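Local coordinates for CRISPR-associated endonuclease Cas12b (Alicyclobacillus acidoterrestris, PDB 5U31), which is an RNA-guided endonuclease that recognises a protospacer adjacent motif and cleaves target DNA, defending bacteria against viruses and plasmids, at residues A[9-14]-A[438-443]; A[483-488]-A[500-505]. The protein carries 3 engineered substitutions. One frame throughout, in Å; residues are numbered along the deposited sequence.

Contact 1: A[9-14]-A[438-443]. With nucleotides of chain B.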
ATOM      1  N   VAL A   9     -20.393 -15.194   5.890  1.00 31.79           N
ATOM      2  CA  VAL A   9     -21.688 -15.802   5.646  1.00 32.58           C
ATOM      3  C   VAL A   9     -22.728 -14.984   6.397  1.00 32.69           C
ATOM      4  O   VAL A   9     -22.458 -14.491   7.497  1.00 52.51           O
ATOM      5  CB  VAL A   9     -21.670 -17.282   6.089  1.00 34.02           C
ATOM      6  CG1 VAL A   9     -22.793 -17.595   7.065  1.00 33.17           C
ATOM      7  CG2 VAL A   9     -21.687 -18.205   4.883  1.00 33.42           C
ATOM      8  N   LYS A  10     -23.893 -14.799   5.790  1.00 33.41           N
ATOM      9  CA  LYS A  10     -24.966 -14.022   6.396  1.00 37.36           C
ATOM     10  C   LYS A  10     -26.052 -14.951   6.923  1.00 38.39           C
ATOM     11  O   LYS A  10     -26.458 -15.898   6.243  1.00 40.76           O
ATOM     12  CB  LYS A  10     -25.564 -13.044   5.385  1.00 37.65           C
ATOM     13  CG  LYS A  10     -26.531 -12.032   5.967  1.00 34.37           C
ATOM     14  CD  LYS A  10     -27.204 -11.271   4.841  1.00 38.11           C
ATOM     15  CE  LYS A  10     -27.864  -9.999   5.328  1.00 61.83           C
ATOM     16  NZ  LYS A  10     -28.825 -10.263   6.431  1.00 77.07           N
ATOM     17  N   LEU A  11     -26.522 -14.675   8.137  1.00 34.21           N
ATOM     18  CA  LEU A  11     -27.537 -15.497   8.780  1.00 37.77           C
ATOM     19  C   LEU A  11     -28.930 -14.967   8.455  1.00 42.69           C
ATOM     20  O   LEU A  11     -29.194 -13.772   8.605  1.00 47.63           O
ATOM     21  CB  LEU A  11     -27.323 -15.526  10.295  1.00 35.17           C
ATOM     22  CG  LEU A  11     -25.952 -16.017  10.770  1.00 33.62           C
ATOM     23  CD1 LEU A  11     -25.858 -15.992  12.281  1.00 33.17           C
ATOM     24  CD2 LEU A  11     -25.677 -17.415  10.250  1.00 42.12           C
ATOM     25  N   ARG A  12     -29.813 -15.859   8.001  1.00 36.52           N
ATOM     26  CA  ARG A  12     -31.226 -15.524   7.812  1.00 37.45           C
ATOM     27  C   ARG A  12     -31.903 -15.560   9.173  1.00 37.57           C
ATOM     28  O   ARG A  12     -32.261 -16.628   9.672  1.00 39.64           O
ATOM     29  CB  ARG A  12     -31.906 -16.494   6.853  1.00 38.43           C
ATOM     30  CG  ARG A  12     -31.522 -16.359   5.393  1.00 38.57           C
ATOM     31  CD  ARG A  12     -32.730 -16.575   4.492  1.00 39.79           C
ATOM     32  NE  ARG A  12     -33.711 -17.473   5.096  1.00 55.83           N
ATOM     33  CZ  ARG A  12     -33.747 -18.788   4.897  1.00 64.06           C
ATOM     34  NH1 ARG A  12     -34.672 -19.527   5.496  1.00 41.82           N
ATOM     35  NH2 ARG A  12     -32.855 -19.366   4.102  1.00 75.28           N
ATOM     36  N   LEU A  13     -32.086 -14.391   9.781  1.00 37.31           N
ATOM     37  CA  LEU A  13     -32.669 -14.295  11.112  1.00 38.33           C
ATOM     38  C   LEU A  13     -34.041 -13.642  11.089  1.00 58.49           C
ATOM     39  O   LEU A  13     -34.503 -13.137  12.117  1.00 55.09           O
ATOM     40  CB  LEU A  13     -31.732 -13.528  12.041  1.00 36.41           C
ATOM     41  CG  LEU A  13     -30.348 -14.136  12.222  1.00 35.53           C
ATOM     42  CD1 LEU A  13     -29.485 -13.221  13.071  1.00 41.01           C
ATOM     43  CD2 LEU A  13     -30.487 -15.503  12.852  1.00 35.74           C
ATOM     44  N   ASP A  14     -34.699 -13.638   9.930  1.00 60.89           N
ATOM     45  CA  ASP A  14     -35.996 -12.981   9.818  1.00 59.85           C
ATOM     46  C   ASP A  14     -37.058 -13.716  10.626  1.00 57.71           C
ATOM     47  O   ASP A  14     -37.868 -13.085  11.316  1.00 58.51           O
ATOM     48  CB  ASP A  14     -36.395 -12.879   8.345  1.00 65.32           C
ATOM     49  CG  ASP A  14     -35.396 -12.072   7.520  1.00 73.28           C
ATOM     50  OD1 ASP A  14     -34.207 -12.462   7.467  1.00 67.20           O
ATOM     51  OD2 ASP A  14     -35.797 -11.049   6.923  1.00 69.20           O
ATOM     52  N   VAL A 438     -28.668 -24.491  18.410  1.00 40.74           N
ATOM     53  CA  VAL A 438     -29.471 -23.553  17.634  1.00 36.64           C
ATOM     54  C   VAL A 438     -29.013 -23.614  16.184  1.00 41.54           C
ATOM     55  O   VAL A 438     -27.856 -23.299  15.880  1.00 41.84           O
ATOM     56  CB  VAL A 438     -29.347 -22.125  18.180  1.00 35.93           C
ATOM     57  CG1 VAL A 438     -30.139 -21.166  17.315  1.00 36.22           C
ATOM     58  CG2 VAL A 438     -29.809 -22.071  19.617  1.00 39.77           C
ATOM     59  N   THR A 439     -29.922 -23.994  15.289  1.00 42.06           N
ATOM     60  CA  THR A 439     -29.626 -24.117  13.865  1.00 41.04           C
ATOM     61  C   THR A 439     -30.127 -22.883  13.124  1.00 39.88           C
ATOM     62  O   THR A 439     -31.321 -22.569  13.169  1.00 40.99           O
ATOM     63  CB  THR A 439     -30.269 -25.368  13.276  1.00 38.79           C
ATOM     64  OG1 THR A 439     -29.805 -26.523  13.986  1.00 41.35           O
ATOM     65  CG2 THR A 439     -29.903 -25.489  11.810  1.00 38.96           C
ATOM     66  N   VAL A 440     -29.228 -22.214  12.411  1.00 36.97           N
ATOM     67  CA  VAL A 440     -29.521 -20.949  11.755  1.00 36.85           C
ATOM     68  C   VAL A 440     -29.264 -21.090  10.257  1.00 37.10           C
ATOM     69  O   VAL A 440     -28.150 -21.432   9.851  1.00 39.53           O
ATOM     70  CB  VAL A 440     -28.684 -19.804  12.345  1.00 42.82           C
ATOM     71  CG1 VAL A 440     -28.832 -18.552  11.509  1.00 53.07           C
ATOM     72  CG2 VAL A 440     -29.095 -19.548  13.788  1.00 35.68           C
ATOM     73  N   PRO A 441     -30.255 -20.858   9.398  1.00 37.89           N
ATOM     74  CA  PRO A 441     -29.998 -20.884   7.957  1.00 38.13           C
ATOM     75  C   PRO A 441     -29.128 -19.720   7.514  1.00 38.10           C
ATOM     76  O   PRO A 441     -29.088 -18.651   8.130  1.00 42.08           O
ATOM     77  CB  PRO A 441     -31.400 -20.789   7.340  1.00 39.23           C
ATOM     78  CG  PRO A 441     -32.255 -20.224   8.413  1.00 39.32           C
ATOM     79  CD  PRO A 441     -31.697 -20.796   9.678  1.00 38.77           C
ATOM     80  N   ILE A 442     -28.432 -19.947   6.405  1.00 37.24           N
ATOM     81  CA  ILE A 442     -27.534 -18.972   5.805  1.00 36.54           C
ATOM     82  C   ILE A 442     -28.181 -18.412   4.549  1.00 42.33           C
ATOM     83  O   ILE A 442     -28.759 -19.162   3.751  1.00 51.97           O
ATOM     84  CB  ILE A 442     -26.180 -19.614   5.461  1.00 36.05           C
ATOM     85  CG1 ILE A 442     -25.541 -20.213   6.709  1.00 35.53           C
ATOM     86  CG2 ILE A 442     -25.269 -18.610   4.787  1.00 35.48           C
ATOM     87  CD1 ILE A 442     -24.536 -21.276   6.381  1.00 37.67           C
ATOM     88  N   SER A 443     -28.079 -17.099   4.366  1.00 36.78           N
ATOM     89  CA  SER A 443     -28.509 -16.497   3.113  1.00 40.22           C
ATOM     90  C   SER A 443     -27.675 -17.040   1.954  1.00 38.67           C
ATOM     91  O   SER A 443     -26.484 -17.327   2.100  1.00 41.92           O
ATOM     92  CB  SER A 443     -28.397 -14.972   3.186  1.00 45.66           C
ATOM     93  OG  SER A 443     -29.334 -14.428   4.100  1.00 42.56           O
TER
ATOM     94  P     G B  30     -28.789 -11.007   1.443  1.00 54.00           P
ATOM     95  OP1   G B  30     -30.074 -11.368   2.092  1.00 56.32           O
ATOM     96  OP2   G B  30     -28.176  -9.684   1.715  1.00 70.64           O
ATOM     97  O5'   G B  30     -27.723 -12.130   1.808  1.00 54.00           O
ATOM     98  C5'   G B  30     -26.665 -12.451   0.920  1.00 37.41           C
ATOM     99  C4'   G B  30     -25.327 -12.444   1.616  1.00 35.04           C
ATOM    100  O4'   G B  30     -24.556 -13.585   1.176  1.00 42.05           O
ATOM    101  C3'   G B  30     -24.447 -11.240   1.318  1.00 34.49           C
ATOM    102  O3'   G B  30     -24.726 -10.150   2.176  1.00 45.76           O
ATOM    103  C2'   G B  30     -23.029 -11.783   1.467  1.00 37.86           C
ATOM    104  O2'   G B  30     -22.604 -11.750   2.820  1.00 35.47           O
ATOM    105  C1'   G B  30     -23.198 -13.240   1.043  1.00 36.65           C
ATOM    106  N9    G B  30     -22.791 -13.500  -0.349  1.00 42.22           N
ATOM    107  C8    G B  30     -23.601 -13.994  -1.341  1.00 40.39           C
ATOM    108  N7    G B  30     -22.979 -14.159  -2.474  1.00 41.13           N
ATOM    109  C5    G B  30     -21.679 -13.752  -2.209  1.00 34.68           C
ATOM    110  C6    G B  30     -20.550 -13.705  -3.061  1.00 34.45           C
ATOM    111  O6    G B  30     -20.471 -14.024  -4.252  1.00 54.44           O
ATOM    112  N1    G B  30     -19.430 -13.229  -2.394  1.00 35.50           N
ATOM    113  C2    G B  30     -19.398 -12.847  -1.077  1.00 34.43           C
ATOM    114  N2    G B  30     -18.216 -12.415  -0.616  1.00 44.47           N
ATOM    115  N3    G B  30     -20.444 -12.887  -0.270  1.00 36.21           N
ATOM    116  C4    G B  30     -21.543 -13.347  -0.900  1.00 40.72           C
ATOM    117  P     U B  29     -32.213 -15.966   0.280  1.00 64.59           P
ATOM    118  OP1   U B  29     -31.590 -16.726   1.394  1.00 64.07           O
ATOM    119  OP2   U B  29     -33.348 -15.046   0.550  1.00 63.62           O
ATOM    120  O5'   U B  29     -31.074 -15.128  -0.449  1.00 56.97           O
ATOM    121  C5'   U B  29     -30.702 -13.849   0.031  1.00 61.65           C
ATOM    122  C4'   U B  29     -30.375 -12.900  -1.092  1.00 59.20           C
ATOM    123  O4'   U B  29     -31.446 -12.898  -2.071  1.00 61.15           O
ATOM    124  C3'   U B  29     -30.242 -11.445  -0.682  1.00 58.19           C
ATOM    125  O3'   U B  29     -28.971 -11.150  -0.142  1.00 48.35           O
ATOM    126  C2'   U B  29     -30.545 -10.698  -1.974  1.00 66.45           C
ATOM    127  O2'   U B  29     -29.405 -10.675  -2.821  1.00 75.30           O
ATOM    128  C1'   U B  29     -31.604 -11.601  -2.609  1.00 57.01           C
ATOM    129  N1    U B  29     -32.993 -11.141  -2.355  1.00 65.01           N
ATOM    130  C2    U B  29     -33.396  -9.903  -2.835  1.00 68.15           C
ATOM    131  O2    U B  29     -32.673  -9.135  -3.445  1.00 71.03           O
ATOM    132  N3    U B  29     -34.702  -9.575  -2.566  1.00 70.40           N
ATOM    133  C4    U B  29     -35.638 -10.331  -1.893  1.00 65.84           C
ATOM    134  O4    U B  29     -36.777  -9.886  -1.736  1.00 76.27           O
ATOM    135  C5    U B  29     -35.154 -11.596  -1.439  1.00 50.35           C
ATOM    136  C6    U B  29     -33.885 -11.948  -1.683  1.00 58.22           C
TER

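Contact 2: A[483-488]-A[500-505]. With nucleotides of chain B.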
ATOM      1  N   GLN A 483     -19.982 -11.263  13.349  1.00 37.73           N
ATOM      2  CA  GLN A 483     -19.766  -9.863  13.022  1.00 33.65           C
ATOM      3  C   GLN A 483     -21.070  -9.184  12.628  1.00 36.99           C
ATOM      4  O   GLN A 483     -22.005  -9.824  12.135  1.00 37.41           O
ATOM      5  CB  GLN A 483     -18.776  -9.699  11.871  1.00 29.22           C
ATOM      6  CG  GLN A 483     -17.467 -10.424  12.026  1.00 37.22           C
ATOM      7  CD  GLN A 483     -16.538 -10.122  10.874  1.00 37.17           C
ATOM      8  OE1 GLN A 483     -15.587 -10.857  10.613  1.00 47.45           O
ATOM      9  NE2 GLN A 483     -16.814  -9.029  10.170  1.00 30.13           N
ATOM     10  N   CYS A 484     -21.102  -7.872  12.844  1.00 41.08           N
ATOM     11  CA  CYS A 484     -22.112  -6.970  12.317  1.00 40.28           C
ATOM     12  C   CYS A 484     -21.409  -5.868  11.533  1.00 46.21           C
ATOM     13  O   CYS A 484     -20.194  -5.676  11.643  1.00 50.75           O
ATOM     14  CB  CYS A 484     -22.968  -6.366  13.437  1.00 41.23           C
ATOM     15  SG  CYS A 484     -23.789  -7.574  14.493  1.00 53.27           S
ATOM     16  N   ARG A 485     -22.187  -5.134  10.742  1.00 46.01           N
ATOM     17  CA  ARG A 485     -21.640  -4.005  10.003  1.00 37.42           C
ATOM     18  C   ARG A 485     -21.301  -2.859  10.951  1.00 35.81           C
ATOM     19  O   ARG A 485     -22.008  -2.616  11.933  1.00 39.59           O
ATOM     20  CB  ARG A 485     -22.638  -3.526   8.952  1.00 43.35           C
ATOM     21  CG  ARG A 485     -22.997  -4.532   7.879  1.00 35.33           C
ATOM     22  CD  ARG A 485     -24.168  -4.014   7.054  1.00 64.23           C
ATOM     23  NE  ARG A 485     -24.390  -4.803   5.847  1.00 87.89           N
ATOM     24  CZ  ARG A 485     -23.779  -4.577   4.689  1.00 96.66           C
ATOM     25  NH1 ARG A 485     -22.905  -3.585   4.580  1.00 90.67           N
ATOM     26  NH2 ARG A 485     -24.040  -5.344   3.640  1.00100.13           N
ATOM     27  N   ARG A 486     -20.216  -2.141  10.647  1.00 40.34           N
ATOM     28  CA  ARG A 486     -19.828  -1.012  11.491  1.00 54.08           C
ATOM     29  C   ARG A 486     -20.899   0.074  11.515  1.00 50.66           C
ATOM     30  O   ARG A 486     -21.085   0.737  12.542  1.00 43.00           O
ATOM     31  CB  ARG A 486     -18.494  -0.427  11.018  1.00 61.57           C
ATOM     32  CG  ARG A 486     -17.276  -1.292  11.318  1.00 56.03           C
ATOM     33  CD  ARG A 486     -17.078  -1.466  12.815  1.00 50.38           C
ATOM     34  NE  ARG A 486     -15.706  -1.834  13.154  1.00 51.88           N
ATOM     35  CZ  ARG A 486     -14.845  -1.027  13.769  1.00 50.42           C
ATOM     36  NH1 ARG A 486     -15.215   0.197  14.125  1.00 49.65           N
ATOM     37  NH2 ARG A 486     -13.616  -1.445  14.040  1.00 51.58           N
ATOM     38  N   ASP A 487     -21.616   0.269  10.404  1.00 48.07           N
ATOM     39  CA  ASP A 487     -22.644   1.304  10.366  1.00 58.09           C
ATOM     40  C   ASP A 487     -23.895   0.902  11.144  1.00 59.80           C
ATOM     41  O   ASP A 487     -24.541   1.764  11.750  1.00 72.45           O
ATOM     42  CB  ASP A 487     -22.996   1.658   8.914  1.00 76.96           C
ATOM     43  CG  ASP A 487     -23.370   0.443   8.074  1.00 84.91           C
ATOM     44  OD1 ASP A 487     -23.765  -0.594   8.643  1.00 91.15           O
ATOM     45  OD2 ASP A 487     -23.269   0.530   6.831  1.00 85.16           O
ATOM     46  N   GLN A 488     -24.248  -0.383  11.149  1.00 51.55           N
ATOM     47  CA  GLN A 488     -25.366  -0.879  11.941  1.00 48.04           C
ATOM     48  C   GLN A 488     -24.978  -1.190  13.377  1.00 60.60           C
ATOM     49  O   GLN A 488     -25.691  -1.939  14.055  1.00 72.66           O
ATOM     50  CB  GLN A 488     -25.965  -2.129  11.293  1.00 52.28           C
ATOM     51  CG  GLN A 488     -26.671  -1.873   9.979  1.00 65.86           C
ATOM     52  CD  GLN A 488     -27.180  -3.149   9.350  1.00 72.45           C
ATOM     53  OE1 GLN A 488     -27.158  -4.212   9.974  1.00 68.34           O
ATOM     54  NE2 GLN A 488     -27.634  -3.055   8.107  1.00 76.27           N
ATOM     55  N   ASP A 500     -28.475  -6.794  10.458  1.00 47.64           N
ATOM     56  CA  ASP A 500     -27.957  -8.037   9.906  1.00 40.27           C
ATOM     57  C   ASP A 500     -26.805  -8.566  10.754  1.00 41.50           C
ATOM     58  O   ASP A 500     -26.008  -7.803  11.306  1.00 56.30           O
ATOM     59  CB  ASP A 500     -27.491  -7.823   8.466  1.00 58.26           C
ATOM     60  CG  ASP A 500     -28.613  -7.371   7.547  1.00 82.85           C
ATOM     61  OD1 ASP A 500     -29.780  -7.748   7.792  1.00 86.89           O
ATOM     62  OD2 ASP A 500     -28.326  -6.646   6.570  1.00 87.53           O
ATOM     63  N   VAL A 501     -26.718  -9.892  10.849  1.00 33.14           N
ATOM     64  CA  VAL A 501     -25.653 -10.572  11.580  1.00 32.45           C
ATOM     65  C   VAL A 501     -24.959 -11.539  10.628  1.00 35.34           C
ATOM     66  O   VAL A 501     -25.624 -12.291   9.906  1.00 49.35           O
ATOM     67  CB  VAL A 501     -26.191 -11.306  12.820  1.00 32.57           C
ATOM     68  CG1 VAL A 501     -25.059 -11.948  13.603  1.00 31.89           C
ATOM     69  CG2 VAL A 501     -26.951 -10.342  13.699  1.00 32.79           C
ATOM     70  N   TYR A 502     -23.629 -11.510  10.624  1.00 31.65           N
ATOM     71  CA  TYR A 502     -22.817 -12.352   9.762  1.00 31.52           C
ATOM     72  C   TYR A 502     -21.964 -13.295  10.601  1.00 31.08           C
ATOM     73  O   TYR A 502     -21.671 -13.028  11.768  1.00 46.88           O
ATOM     74  CB  TYR A 502     -21.899 -11.515   8.856  1.00 38.47           C
ATOM     75  CG  TYR A 502     -22.619 -10.574   7.919  1.00 37.95           C
ATOM     76  CD1 TYR A 502     -22.821 -10.911   6.588  1.00 49.33           C
ATOM     77  CD2 TYR A 502     -23.092  -9.349   8.361  1.00 34.98           C
ATOM     78  CE1 TYR A 502     -23.478 -10.053   5.723  1.00 53.15           C
ATOM     79  CE2 TYR A 502     -23.750  -8.483   7.505  1.00 47.27           C
ATOM     80  CZ  TYR A 502     -23.940  -8.841   6.188  1.00 50.42           C
ATOM     81  OH  TYR A 502     -24.595  -7.986   5.331  1.00 54.32           O
ATOM     82  N   LEU A 503     -21.562 -14.408   9.989  1.00 31.20           N
ATOM     83  CA  LEU A 503     -20.593 -15.324  10.575  1.00 30.83           C
ATOM     84  C   LEU A 503     -19.385 -15.389   9.655  1.00 30.53           C
ATOM     85  O   LEU A 503     -19.507 -15.774   8.489  1.00 30.91           O
ATOM     86  CB  LEU A 503     -21.178 -16.724  10.782  1.00 31.34           C
ATOM     87  CG  LEU A 503     -20.218 -17.661  11.522  1.00 31.02           C
ATOM     88  CD1 LEU A 503     -20.004 -17.164  12.941  1.00 35.00           C
ATOM     89  CD2 LEU A 503     -20.713 -19.084  11.549  1.00 31.62           C
ATOM     90  N   ASN A 504     -18.224 -15.019  10.177  1.00 29.91           N
ATOM     91  CA  ASN A 504     -16.997 -14.990   9.393  1.00 29.63           C
ATOM     92  C   ASN A 504     -16.284 -16.309   9.628  1.00 29.63           C
ATOM     93  O   ASN A 504     -15.670 -16.513  10.677  1.00 59.32           O
ATOM     94  CB  ASN A 504     -16.141 -13.798   9.802  1.00 29.07           C
ATOM     95  CG  ASN A 504     -15.011 -13.522   8.839  1.00 28.86           C
ATOM     96  OD1 ASN A 504     -14.417 -14.433   8.259  1.00 28.96           O
ATOM     97  ND2 ASN A 504     -14.692 -12.246   8.676  1.00 31.23           N
ATOM     98  N   VAL A 505     -16.365 -17.212   8.658  1.00 30.07           N
ATOM     99  CA  VAL A 505     -15.854 -18.568   8.815  1.00 30.25           C
ATOM    100  C   VAL A 505     -14.475 -18.663   8.187  1.00 30.01           C
ATOM    101  O   VAL A 505     -14.292 -18.313   7.015  1.00 32.03           O
ATOM    102  CB  VAL A 505     -16.806 -19.600   8.193  1.00 31.02           C
ATOM    103  CG1 VAL A 505     -16.203 -20.979   8.322  1.00 31.26           C
ATOM    104  CG2 VAL A 505     -18.165 -19.544   8.870  1.00 31.33           C
TER
ATOM    105  P     U B  31     -24.558  -8.648   1.644  1.00 34.66           P
ATOM    106  OP1   U B  31     -24.815  -7.729   2.780  1.00 34.00           O
ATOM    107  OP2   U B  31     -25.316  -8.505   0.377  1.00 38.83           O
ATOM    108  O5'   U B  31     -23.009  -8.542   1.323  1.00 33.50           O
ATOM    109  C5'   U B  31     -22.081  -8.299   2.366  1.00 32.71           C
ATOM    110  C4'   U B  31     -20.719  -8.002   1.806  1.00 32.23           C
ATOM    111  O4'   U B  31     -20.224  -9.161   1.095  1.00 44.90           O
ATOM    112  C3'   U B  31     -20.665  -6.892   0.776  1.00 32.50           C
ATOM    113  O3'   U B  31     -20.656  -5.608   1.369  1.00 36.91           O
ATOM    114  C2'   U B  31     -19.396  -7.223   0.002  1.00 42.06           C
ATOM    115  O2'   U B  31     -18.246  -6.817   0.730  1.00 47.16           O
ATOM    116  C1'   U B  31     -19.440  -8.750  -0.003  1.00 33.04           C
ATOM    117  N1    U B  31     -20.040  -9.312  -1.232  1.00 36.54           N
ATOM    118  C2    U B  31     -19.215  -9.498  -2.322  1.00 36.98           C
ATOM    119  O2    U B  31     -18.039  -9.199  -2.309  1.00 42.25           O
ATOM    120  N3    U B  31     -19.815 -10.040  -3.427  1.00 33.69           N
ATOM    121  C4    U B  31     -21.131 -10.412  -3.536  1.00 34.39           C
ATOM    122  O4    U B  31     -21.526 -10.882  -4.599  1.00 63.82           O
ATOM    123  C5    U B  31     -21.923 -10.199  -2.362  1.00 48.31           C
ATOM    124  C6    U B  31     -21.364  -9.673  -1.269  1.00 43.76           C
ATOM    125  P     G B  95     -12.291  -7.851   7.787  1.00 43.51           P
ATOM    126  OP1   G B  95     -13.640  -7.223   7.818  1.00 65.67           O
ATOM    127  OP2   G B  95     -11.135  -7.137   7.188  1.00 41.04           O
ATOM    128  O5'   G B  95     -11.896  -8.261   9.273  1.00 42.34           O
ATOM    129  C5'   G B  95     -12.828  -8.926  10.112  1.00 36.96           C
ATOM    130  C4'   G B  95     -12.333  -8.986  11.530  1.00 27.36           C
ATOM    131  O4'   G B  95     -11.267  -9.959  11.634  1.00 27.17           O
ATOM    132  C3'   G B  95     -11.714  -7.704  12.048  1.00 27.17           C
ATOM    133  O3'   G B  95     -12.682  -6.764  12.471  1.00 27.99           O
ATOM    134  C2'   G B  95     -10.784  -8.194  13.154  1.00 40.27           C
ATOM    135  O2'   G B  95     -11.504  -8.439  14.352  1.00 37.24           O
ATOM    136  C1'   G B  95     -10.324  -9.541  12.593  1.00 31.24           C
ATOM    137  N9    G B  95      -8.992  -9.501  11.959  1.00 39.08           N
ATOM    138  C8    G B  95      -8.690  -9.443  10.620  1.00 26.87           C
ATOM    139  N7    G B  95      -7.400  -9.460  10.392  1.00 34.27           N
ATOM    140  C5    G B  95      -6.821  -9.546  11.650  1.00 26.56           C
ATOM    141  C6    G B  95      -5.460  -9.604  12.047  1.00 26.44           C
ATOM    142  O6    G B  95      -4.449  -9.589  11.343  1.00 35.28           O
ATOM    143  N1    G B  95      -5.334  -9.685  13.425  1.00 26.31           N
ATOM    144  C2    G B  95      -6.381  -9.710  14.312  1.00 30.36           C
ATOM    145  N2    G B  95      -6.063  -9.793  15.610  1.00 36.32           N
ATOM    146  N3    G B  95      -7.651  -9.657  13.962  1.00 31.19           N
ATOM    147  C4    G B  95      -7.793  -9.578  12.624  1.00 35.28           C
ATOM    148  P     G B  30     -28.789 -11.007   1.443  1.00 54.00           P
ATOM    149  OP1   G B  30     -30.074 -11.368   2.092  1.00 56.32           O
ATOM    150  OP2   G B  30     -28.176  -9.684   1.715  1.00 70.64           O
ATOM    151  O5'   G B  30     -27.723 -12.130   1.808  1.00 54.00           O
ATOM    152  C5'   G B  30     -26.665 -12.451   0.920  1.00 37.41           C
ATOM    153  C4'   G B  30     -25.327 -12.444   1.616  1.00 35.04           C
ATOM    154  O4'   G B  30     -24.556 -13.585   1.176  1.00 42.05           O
ATOM    155  C3'   G B  30     -24.447 -11.240   1.318  1.00 34.49           C
ATOM    156  O3'   G B  30     -24.726 -10.150   2.176  1.00 45.76           O
ATOM    157  C2'   G B  30     -23.029 -11.783   1.467  1.00 37.86           C
ATOM    158  O2'   G B  30     -22.604 -11.750   2.820  1.00 35.47           O
ATOM    159  C1'   G B  30     -23.198 -13.240   1.043  1.00 36.65           C
ATOM    160  N9    G B  30     -22.791 -13.500  -0.349  1.00 42.22           N
ATOM    161  C8    G B  30     -23.601 -13.994  -1.341  1.00 40.39           C
ATOM    162  N7    G B  30     -22.979 -14.159  -2.474  1.00 41.13           N
ATOM    163  C5    G B  30     -21.679 -13.752  -2.209  1.00 34.68           C
ATOM    164  C6    G B  30     -20.550 -13.705  -3.061  1.00 34.45           C
ATOM    165  O6    G B  30     -20.471 -14.024  -4.252  1.00 54.44           O
ATOM    166  N1    G B  30     -19.430 -13.229  -2.394  1.00 35.50           N
ATOM    167  C2    G B  30     -19.398 -12.847  -1.077  1.00 34.43           C
ATOM    168  N2    G B  30     -18.216 -12.415  -0.616  1.00 44.47           N
ATOM    169  N3    G B  30     -20.444 -12.887  -0.270  1.00 36.21           N
ATOM    170  C4    G B  30     -21.543 -13.347  -0.900  1.00 40.72           C
TER

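Contact 1: A[9-14]-A[438-443]
Arg12 lays its guanidinium across the ring of Pro441, with Pro441 CB 3.6 Å above one face of the group and toward its rim. Bends at chi2 (-142°) and chi3 (-29°) fold the arginine chain back over the proline, and its CG passes the hydroxyl of Ser443. The guanidinium also lies obliquely to a phosphate oxygen of U29 of the RNA, chain B, and Arg12 CD comes 3.3 Å from that oxygen, OP1. Val440 CG1 is the shared apolar partner of Leu11 and Leu13: Leu11 CD2 meets it at 3.6 Å, crossing at about a right angle, and Leu13 CD2 arrives at 3.7 Å. Val9 adds a second patch, its CG1 3.5 Å from Ile442 CG2. Two backbone bonds tie the segments: Ser443 N to Lys10 O, 2.8 Å, and Arg12 N to Pro441 O, 2.9 Å. Lys10, with CG anti to the backbone N (chi1 -170°), sends its aliphatic chain along the backbone of G30 of chain B, CD 3.2 Å from O5', while NZ turns to Asp500. Helix 17-45 covers Leu11 and Leu13 from outside the two segments. The motif is a single beta bridge, Leu11 with Ile442, where the end of strand 3-10 meets the end of edge strand 437-441 and links two sheets of the wedge domain beside the sgRNA.

Contact 2: A[483-488]-A[500-505]
Arg485 and Tyr502 both set CG beside the backbone N and anti to the carbonyl carbon (chi1 near -60° in both), and the arginine then runs extended from CG to NE, which brings guanidinium and phenol to one phosphate oxygen. OP1 of U31 of the RNA, chain B, receives Tyr502 OH at 2.6 Å and Arg485 NH2 at 2.7 Å, lying at the edge of both flat groups, whose planes stand 72° apart. Arg485 NE adds a weak bond to Tyr502 OH, and NH1 reaches another phosphate of the RNA. At the CE1 edge of the ring, O2' of G30 of chain B lies 3.5 Å from Tyr502 CE1. The backbones of Gln483 and Tyr502 form an antiparallel hydrogen-bonded pair: Tyr502 N to Gln483 O, 2.8 Å, is nearly straight, while Gln483 N approaches Tyr502 O from above the carbonyl plane. The extended Gln483 chain carries OE1 to Asn504 ND2, at a separation too short to take at face value; Asn504 ND2 bonds to an RNA sugar. Farther along 483-488, Gln488 OE1 accepts the backbone N of Asp500 at 2.9 Å. The bonds of Arg485 and Tyr502 to the RNA go to phosphates, consistent with binding that does not depend on the base, and the weak N-H from Arg485 NE probably makes the phenol a somewhat stronger hydrogen-bond donor to OP1.

Overall arrangement
Contacts 1 and 2 have centres 12 Å apart and meet through strands 3-10 and 502-510, antiparallel neighbours in one sheet. Val9 O of contact 1 lies 2.6 Å from Leu503 N of contact 2, a probable backbone hydrogen bond. A salt bridge, Lys10 NZ to Asp500 OD1 at 3.0 Å, joins the two contacts through their side chains as well. Lys10 CG packs 3.6 Å from Tyr502 CE1, putting the lysine chain alongside the ring whose edge meets the RNA. Together the two contacts follow successive nucleotides of chain B: contact 1 lies beside U29 and G30, while contact 2 touches G30 and binds the phosphate of U31, with G95 approaching its Gln483 end. Both thus belong to the sgRNA-binding surface of the wedge domain.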